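Long-range contact in ChrR-like cupin domain-containing protein (Ralstonia eutropha JMP134, PDB 3EBR), which is of unknown function but carries a ChrR-like cupin domain, the small beta-barrel fold shared by many metal-binding and enzymatic relatives: residues T68-W73 with D107-N112. Sequence-based numbering, arbitrary orientation.
Sequences TVQGSW and DIITFN
Val-69 N and Gln-70 N both donate to Ile-109 O, and the two bonds differ in direction: that of Gln-70 N is nearly straight, 171° at the hydrogen, whereas that of Val-69 N is bent to 135°. Both donors approach from the same face of the carbonyl plane. One acceptor thus satisfies two consecutive amides, brought to it by a bulge in their strand. The return bond runs from Ile-109 N to Gln-70 O at 3.0 Å, with the donor above the plane of that carbonyl; Ile-108 CA adds a CA-H...O contact to the same oxygen. At the end of its strand, the side chain of Gln-70 donates through NE2 to Asp-107 O, just ahead of strand 108-115 (2.8 Å). With CG lodged between its own backbone N and carbonyl carbon (chi1 66°) and the chain extended beyond, the glutamine passes across Ile-109 CG1 to reach that oxygen. On the face of Thr-68 and Thr-110, the indole NE1 of Trp-73 donates to Thr-68 OG1 (3.1 Å), while Thr-110 CG2 and Ile-108 CG2 meet the ring obliquely. Separately, Thr-110 OG1 donates to Asn-112 OD1 (3.0 Å), in the carbonyl plane on a lone pair. Phe-111 stacks on Tyr-67 of a second subunit. Thr-68 faces Thr-110, yet Gln-70 already faces Ile-109: a classic beta bulge ending strand 64-70, antiparallel to 108-115 in the larger sheet of a cupin fold.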
loop_
_atom_site.group_PDB
_atom_site.type_symbol
_atom_site.label_atom_id
_atom_site.label_comp_id
_atom_site.label_asym_id
_atom_site.label_seq_id
_atom_site.Cartn_x
_atom_site.Cartn_y
_atom_site.Cartn_z
ATOM N N THR A 68 11.247 -16.589 -6.303
ATOM C CA THR A 68 12.419 -17.160 -6.967
ATOM C C THR A 68 11.981 -17.997 -8.164
ATOM O O THR A 68 11.352 -19.049 -8.000
ATOM C CB THR A 68 13.220 -18.004 -5.975
ATOM O OG1 THR A 68 13.515 -17.195 -4.830
ATOM C CG2 THR A 68 14.512 -18.534 -6.604
ATOM N N VAL A 69 12.314 -17.518 -9.362
ATOM C CA VAL A 69 11.941 -18.193 -10.614
ATOM C C VAL A 69 12.859 -19.405 -10.771
ATOM O O VAL A 69 12.379 -20.498 -11.083
ATOM C CB VAL A 69 11.969 -17.230 -11.809
ATOM C CG1 VAL A 69 11.559 -17.940 -13.073
ATOM C CG2 VAL A 69 11.018 -16.069 -11.550
ATOM N N GLN A 70 14.165 -19.206 -10.574
ATOM C CA GLN A 70 15.125 -20.318 -10.597
ATOM C C GLN A 70 16.357 -19.986 -9.777
ATOM O O GLN A 70 16.632 -18.816 -9.498
ATOM C CB GLN A 70 15.556 -20.739 -12.004
ATOM C CG GLN A 70 16.367 -19.741 -12.814
ATOM C CD GLN A 70 17.121 -20.429 -13.941
ATOM O OE1 GLN A 70 16.573 -21.279 -14.644
ATOM N NE2 GLN A 70 18.384 -20.061 -14.117
ATOM N N GLY A 71 17.102 -21.038 -9.446
ATOM C CA GLY A 71 18.309 -20.945 -8.655
ATOM C C GLY A 71 17.983 -20.900 -7.180
ATOM O O GLY A 71 16.810 -20.992 -6.790
ATOM N N SER A 72 19.029 -20.800 -6.359
ATOM C CA SER A 72 18.884 -20.722 -4.902
ATOM C C SER A 72 19.765 -19.614 -4.356
ATOM O O SER A 72 20.865 -19.392 -4.857
ATOM C CB SER A 72 19.230 -22.043 -4.220
ATOM O OG SER A 72 18.497 -23.110 -4.782
ATOM N N TRP A 73 19.274 -18.931 -3.330
ATOM C CA TRP A 73 20.002 -17.837 -2.699
ATOM C C TRP A 73 19.569 -17.723 -1.250
ATOM O O TRP A 73 18.664 -18.433 -0.804
ATOM C CB TRP A 73 19.771 -16.536 -3.472
ATOM C CG TRP A 73 18.347 -16.124 -3.517
ATOM C CD1 TRP A 73 17.423 -16.496 -4.435
ATOM C CD2 TRP A 73 17.677 -15.259 -2.595
ATOM N NE1 TRP A 73 16.219 -15.928 -4.141
ATOM C CE2 TRP A 73 16.341 -15.161 -3.016
ATOM C CE3 TRP A 73 18.080 -14.565 -1.451
ATOM C CZ2 TRP A 73 15.396 -14.388 -2.337
ATOM C CZ3 TRP A 73 17.153 -13.810 -0.774
ATOM C CH2 TRP A 73 15.821 -13.720 -1.215
ATOM N N ASP A 107 21.889 -20.076 -12.664
ATOM C CA ASP A 107 21.867 -18.637 -12.402
ATOM C C ASP A 107 20.594 -18.338 -11.638
ATOM O O ASP A 107 19.576 -19.000 -11.843
ATOM C CB ASP A 107 21.941 -17.820 -13.695
ATOM C CG ASP A 107 23.224 -18.075 -14.496
ATOM O OD1 ASP A 107 24.178 -18.719 -13.980
ATOM O OD2 ASP A 107 23.273 -17.617 -15.657
ATOM N N ILE A 108 20.671 -17.353 -10.751
ATOM C CA ILE A 108 19.562 -16.965 -9.899
ATOM C C ILE A 108 18.701 -15.943 -10.622
ATOM O O ILE A 108 19.206 -14.878 -10.953
ATOM C CB ILE A 108 20.038 -16.361 -8.538
ATOM C CG1 ILE A 108 20.746 -17.401 -7.654
ATOM C CG2 ILE A 108 18.860 -15.794 -7.739
ATOM C CD1 ILE A 108 22.094 -17.908 -8.120
ATOM N N ILE A 109 17.435 -16.288 -10.886
ATOM C CA ILE A 109 16.459 -15.394 -11.509
ATOM C C ILE A 109 15.412 -15.178 -10.425
ATOM O O ILE A 109 14.934 -16.161 -9.849
ATOM C CB ILE A 109 15.764 -15.971 -12.755
ATOM C CG1 ILE A 109 16.762 -16.517 -13.796
ATOM C CG2 ILE A 109 14.858 -14.895 -13.390
ATOM C CD1 ILE A 109 17.634 -15.490 -14.417
ATOM N N THR A 110 15.057 -13.925 -10.134
ATOM C CA THR A 110 14.047 -13.606 -9.111
ATOM C C THR A 110 13.084 -12.529 -9.575
ATOM O O THR A 110 13.513 -11.576 -10.210
ATOM C CB THR A 110 14.691 -13.106 -7.792
ATOM O OG1 THR A 110 15.412 -11.887 -8.027
ATOM C CG2 THR A 110 15.629 -14.160 -7.206
ATOM N N PHE A 111 11.799 -12.694 -9.248
ATOM C CA PHE A 111 10.737 -11.739 -9.561
ATOM C C PHE A 111 10.581 -10.959 -8.273
ATOM O O PHE A 111 10.195 -11.533 -7.267
ATOM C CB PHE A 111 9.442 -12.419 -9.972
ATOM C CG PHE A 111 8.314 -11.459 -10.189
ATOM C CD1 PHE A 111 8.311 -10.628 -11.301
ATOM C CD2 PHE A 111 7.239 -11.397 -9.304
ATOM C CE1 PHE A 111 7.275 -9.736 -11.519
ATOM C CE2 PHE A 111 6.184 -10.506 -9.527
ATOM C CZ PHE A 111 6.212 -9.668 -10.630
ATOM N N ASN A 112 10.857 -9.658 -8.332
ATOM C CA ASN A 112 10.859 -8.771 -7.184
ATOM C C ASN A 112 9.862 -7.637 -7.281
ATOM O O ASN A 112 9.688 -7.091 -8.361
ATOM C CB ASN A 112 12.237 -8.131 -7.103
ATOM C CG ASN A 112 13.341 -9.126 -7.311
ATOM O OD1 ASN A 112 13.483 -10.090 -6.564
ATOM N ND2 ASN A 112 14.130 -8.902 -8.348
#